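Local structure of T-lymphoma invasion and metastasis-inducing protein 1 (Homo sapiens, 4K2P) at residues G12-K24 with F89-T103. The protein probably binds phosphoinositides and partner proteins such as Par-3 through its PH and coiled-coil region, linking it to signalling at tight junctions. The protein carries 5 engineered substitutions. Numbering follows the deposited sequence. Where two conformers were deposited one is given.
Sequences GALAVKNFLVHKK and FCLSNSLGDAFLFQT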
# COMPACT_ATOMS: atom_id res chain seq x y z
N GLY A 12 16.10 -9.43 -9.53
CA GLY A 12 16.77 -8.57 -10.48
C GLY A 12 17.54 -7.44 -9.82
O GLY A 12 17.36 -7.17 -8.64
N ALA A 13 18.39 -6.79 -10.59
CA ALA A 13 19.16 -5.66 -10.12
C ALA A 13 18.30 -4.40 -10.14
O ALA A 13 17.73 -4.06 -11.17
CB ALA A 13 20.41 -5.48 -10.96
N LEU A 14 18.19 -3.74 -8.99
CA LEU A 14 17.38 -2.54 -8.84
C LEU A 14 18.15 -1.46 -8.10
O LEU A 14 18.94 -1.77 -7.21
CB LEU A 14 16.10 -2.84 -8.07
CG LEU A 14 15.12 -3.84 -8.69
CD1 LEU A 14 14.02 -4.22 -7.68
CD2 LEU A 14 14.53 -3.26 -9.96
N ALA A 15 17.92 -0.21 -8.47
CA ALA A 15 18.32 0.92 -7.64
C ALA A 15 17.22 1.09 -6.59
O ALA A 15 16.04 0.92 -6.90
CB ALA A 15 18.51 2.18 -8.46
N VAL A 16 17.59 1.42 -5.36
CA VAL A 16 16.67 1.42 -4.23
C VAL A 16 16.93 2.62 -3.33
O VAL A 16 18.07 3.04 -3.16
CB VAL A 16 16.79 0.13 -3.39
CG1 VAL A 16 15.73 0.11 -2.29
CG2 VAL A 16 16.65 -1.10 -4.29
N LYS A 17 15.85 3.16 -2.78
CA LYS A 17 15.91 4.36 -1.96
C LYS A 17 14.78 4.30 -0.93
O LYS A 17 13.63 4.14 -1.31
CB LYS A 17 15.77 5.57 -2.87
CG LYS A 17 15.91 6.91 -2.24
CD LYS A 17 15.90 7.93 -3.36
CE LYS A 17 16.04 9.33 -2.85
NZ LYS A 17 16.74 10.18 -3.85
N ASN A 18 15.08 4.43 0.36
CA ASN A 18 14.01 4.56 1.35
C ASN A 18 13.22 5.85 1.12
O ASN A 18 13.81 6.89 0.82
CB ASN A 18 14.56 4.53 2.77
CG ASN A 18 15.20 3.20 3.10
OD1 ASN A 18 14.86 2.17 2.53
ND2 ASN A 18 16.12 3.21 4.05
N PHE A 19 11.91 5.78 1.26
CA PHE A 19 11.03 6.87 0.86
C PHE A 19 10.20 7.44 2.03
O PHE A 19 10.26 8.63 2.32
CB PHE A 19 10.11 6.39 -0.27
CG PHE A 19 9.26 7.48 -0.86
CD1 PHE A 19 9.82 8.69 -1.22
CD2 PHE A 19 7.92 7.27 -1.09
CE1 PHE A 19 9.04 9.69 -1.76
CE2 PHE A 19 7.14 8.26 -1.64
CZ PHE A 19 7.70 9.47 -1.98
N LEU A 20 9.43 6.58 2.68
CA LEU A 20 8.69 6.93 3.89
C LEU A 20 9.07 5.95 4.99
O LEU A 20 9.42 4.81 4.70
CB LEU A 20 7.18 6.91 3.65
CG LEU A 20 6.69 7.83 2.54
CD1 LEU A 20 5.25 7.56 2.18
CD2 LEU A 20 6.87 9.30 2.95
N VAL A 21 9.01 6.40 6.24
CA VAL A 21 9.44 5.62 7.39
C VAL A 21 8.43 5.73 8.52
O VAL A 21 8.02 6.84 8.89
CB VAL A 21 10.82 6.07 7.91
CG1 VAL A 21 11.21 5.27 9.15
CG2 VAL A 21 11.88 5.89 6.85
N HIS A 22 8.04 4.59 9.09
CA HIS A 22 7.10 4.59 10.20
C HIS A 22 7.85 4.79 11.51
O HIS A 22 8.92 4.22 11.74
CB HIS A 22 6.26 3.29 10.22
CG HIS A 22 6.97 2.10 10.79
ND1 HIS A 22 8.22 1.70 10.39
CD2 HIS A 22 6.57 1.20 11.72
CE1 HIS A 22 8.57 0.61 11.06
NE2 HIS A 22 7.58 0.29 11.87
N LYS A 23 7.28 5.65 12.35
CA LYS A 23 7.84 6.06 13.62
C LYS A 23 6.80 5.82 14.71
O LYS A 23 5.63 5.58 14.42
CB LYS A 23 8.24 7.54 13.58
CG LYS A 23 9.27 7.90 12.52
CD LYS A 23 10.61 7.27 12.85
CE LYS A 23 11.72 7.85 11.99
NZ LYS A 23 12.13 9.20 12.45
N LYS A 24 7.23 5.87 15.97
CA LYS A 24 6.31 5.68 17.08
C LYS A 24 5.10 6.60 17.05
O LYS A 24 5.07 7.62 16.36
CB LYS A 24 7.02 5.88 18.43
CG LYS A 24 8.12 4.89 18.77
CD LYS A 24 8.68 5.24 20.14
CE LYS A 24 9.66 4.22 20.67
NZ LYS A 24 10.32 4.71 21.91
N PHE A 89 9.14 2.58 -9.46
CA PHE A 89 7.92 2.17 -8.76
C PHE A 89 8.13 2.25 -7.26
O PHE A 89 9.26 2.31 -6.80
CB PHE A 89 7.47 0.76 -9.18
CG PHE A 89 8.51 -0.32 -9.00
CD1 PHE A 89 9.48 -0.55 -9.96
CD2 PHE A 89 8.47 -1.16 -7.89
CE1 PHE A 89 10.41 -1.56 -9.80
CE2 PHE A 89 9.39 -2.17 -7.73
CZ PHE A 89 10.36 -2.37 -8.68
N CYS A 90 7.03 2.29 -6.51
CA CYS A 90 7.06 2.54 -5.08
C CYS A 90 6.27 1.45 -4.36
O CYS A 90 5.11 1.20 -4.70
CB CYS A 90 6.47 3.92 -4.76
SG CYS A 90 6.42 4.32 -2.99
N LEU A 91 6.91 0.78 -3.41
CA LEU A 91 6.22 -0.18 -2.55
C LEU A 91 5.93 0.47 -1.22
O LEU A 91 6.81 1.05 -0.60
CB LEU A 91 7.07 -1.44 -2.35
CG LEU A 91 6.40 -2.58 -1.55
CD1 LEU A 91 6.86 -3.94 -2.04
CD2 LEU A 91 6.66 -2.46 -0.06
N SER A 92 4.68 0.41 -0.78
CA SER A 92 4.32 0.79 0.58
C SER A 92 3.82 -0.45 1.29
O SER A 92 2.96 -1.15 0.78
CB SER A 92 3.27 1.91 0.59
OG SER A 92 2.23 1.65 -0.35
N ASN A 93 4.36 -0.73 2.47
CA ASN A 93 4.09 -1.98 3.16
C ASN A 93 2.94 -1.84 4.15
O ASN A 93 2.24 -0.83 4.15
CB ASN A 93 5.36 -2.48 3.86
CG ASN A 93 5.75 -1.64 5.05
OD1 ASN A 93 5.15 -0.60 5.32
ND2 ASN A 93 6.76 -2.09 5.78
N SER A 94 2.73 -2.86 4.97
CA SER A 94 1.60 -2.87 5.89
C SER A 94 1.87 -2.07 7.17
O SER A 94 1.01 -1.97 8.02
CB SER A 94 1.22 -4.31 6.24
OG SER A 94 2.25 -4.94 6.98
N LEU A 95 3.08 -1.52 7.30
CA LEU A 95 3.50 -0.86 8.54
C LEU A 95 3.56 0.68 8.48
O LEU A 95 3.56 1.33 9.52
CB LEU A 95 4.88 -1.37 8.96
CG LEU A 95 5.01 -2.87 9.22
CD1 LEU A 95 6.42 -3.20 9.71
CD2 LEU A 95 3.96 -3.35 10.23
N GLY A 96 3.58 1.24 7.28
CA GLY A 96 3.70 2.69 7.12
C GLY A 96 5.02 3.10 6.49
O GLY A 96 5.33 4.29 6.39
N ASP A 97 5.80 2.12 6.06
CA ASP A 97 7.04 2.36 5.32
C ASP A 97 6.76 2.36 3.84
O ASP A 97 5.80 1.76 3.39
CB ASP A 97 8.09 1.28 5.60
CG ASP A 97 8.41 1.15 7.05
OD1 ASP A 97 8.90 2.14 7.62
OD2 ASP A 97 8.21 0.05 7.60
N ALA A 98 7.64 3.00 3.08
CA ALA A 98 7.60 2.90 1.63
C ALA A 98 9.01 3.04 1.05
O ALA A 98 9.88 3.66 1.65
CB ALA A 98 6.66 3.93 1.03
N PHE A 99 9.20 2.46 -0.13
CA PHE A 99 10.51 2.31 -0.75
C PHE A 99 10.37 2.60 -2.23
O PHE A 99 9.39 2.21 -2.84
CB PHE A 99 11.06 0.89 -0.54
CG PHE A 99 11.00 0.42 0.88
CD1 PHE A 99 9.85 -0.17 1.37
CD2 PHE A 99 12.10 0.56 1.72
CE1 PHE A 99 9.78 -0.61 2.69
CE2 PHE A 99 12.03 0.12 3.04
CZ PHE A 99 10.87 -0.46 3.52
N LEU A 100 11.34 3.31 -2.79
CA LEU A 100 11.41 3.50 -4.23
C LEU A 100 12.38 2.51 -4.88
O LEU A 100 13.43 2.21 -4.33
CB LEU A 100 11.83 4.93 -4.56
CG LEU A 100 10.85 6.02 -4.12
CD1 LEU A 100 11.50 7.37 -4.29
CD2 LEU A 100 9.55 5.96 -4.92
N PHE A 101 12.03 2.07 -6.08
CA PHE A 101 12.82 1.15 -6.87
C PHE A 101 12.89 1.67 -8.31
O PHE A 101 11.89 2.17 -8.82
CB PHE A 101 12.21 -0.25 -6.88
CG PHE A 101 12.04 -0.86 -5.53
CD1 PHE A 101 13.05 -1.61 -4.95
CD2 PHE A 101 10.84 -0.72 -4.85
CE1 PHE A 101 12.87 -2.20 -3.71
CE2 PHE A 101 10.66 -1.30 -3.61
CZ PHE A 101 11.68 -2.05 -3.04
N GLN A 102 14.06 1.56 -8.94
CA GLN A 102 14.19 1.89 -10.36
C GLN A 102 14.67 0.66 -11.13
O GLN A 102 15.67 0.03 -10.77
CB GLN A 102 15.16 3.05 -10.59
CG GLN A 102 15.23 3.52 -12.06
CD GLN A 102 16.41 4.44 -12.34
OE1 GLN A 102 17.44 4.39 -11.66
NE2 GLN A 102 16.27 5.29 -13.36
N THR A 103 13.94 0.33 -12.19
CA THR A 103 14.30 -0.75 -13.10
C THR A 103 14.61 -0.16 -14.50
O THR A 103 14.87 1.04 -14.63
CB THR A 103 13.17 -1.80 -13.14
OG1 THR A 103 13.57 -2.94 -13.90
CG2 THR A 103 11.89 -1.21 -13.72
O HOH W 1 17.51 -1.15 -12.42
O HOH W 2 15.77 -4.63 -12.86
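With chi1 at -174°, Phe19 swings CG opposite its backbone N, and its ring lies against Leu100 and beside Cys90. In the conformer given, His22 has CG between the backbone N and the carbonyl carbon (chi1 79°), which brings its ring to Asp97. Leu100 CD2 lies over one face of the Phe19 ring, toward the rim, and Leu100 CD1 is 3.7 Å from Phe19 CD1. Ala98 CB meets the ring edge. Cys90 SG approaches obliquely, 3.8 Å from Phe19 CD2, as a sulfur-aromatic contact.

The strands are antiparallel. Ala15 pairs with Gln102 and Lys17 with Leu100, each through two backbone hydrogen bonds. The register then slips by one residue at a classic beta bulge. Phe19 N and Leu20 N both donate to Ala98 O, from the same face of its carbonyl plane, at 3.0 and 3.1 Å.

Past the bulge, Asp97 OD1 accepts from His22 N (3.0 Å) and, in the conformer given, from His22 ND1 (2.9 Å). In that conformer the imidazole stands nearly perpendicular to the carboxylate, at 88°, and Leu95 CB covers one ring face. Asn93 ND2 donates to the anti lone pair of Asp97 OD2 and helps to position the carboxylate.

At the far end, Val16 CG2 and Leu14 CD1 both pack against Phe101 CD1.

Here the first strand of the PH fold, 10-23, pairs with its last, 98-102, to close the curled beta-barrel. Strand 37-44 also pairs with 10-23. Strand 47-51 touches Val16 and Phe101. Helix 106-128, the C-terminal PH helix, covers one end and meets Leu14 and Phe89, and helix 233-241 packs on Leu20 and Cys90.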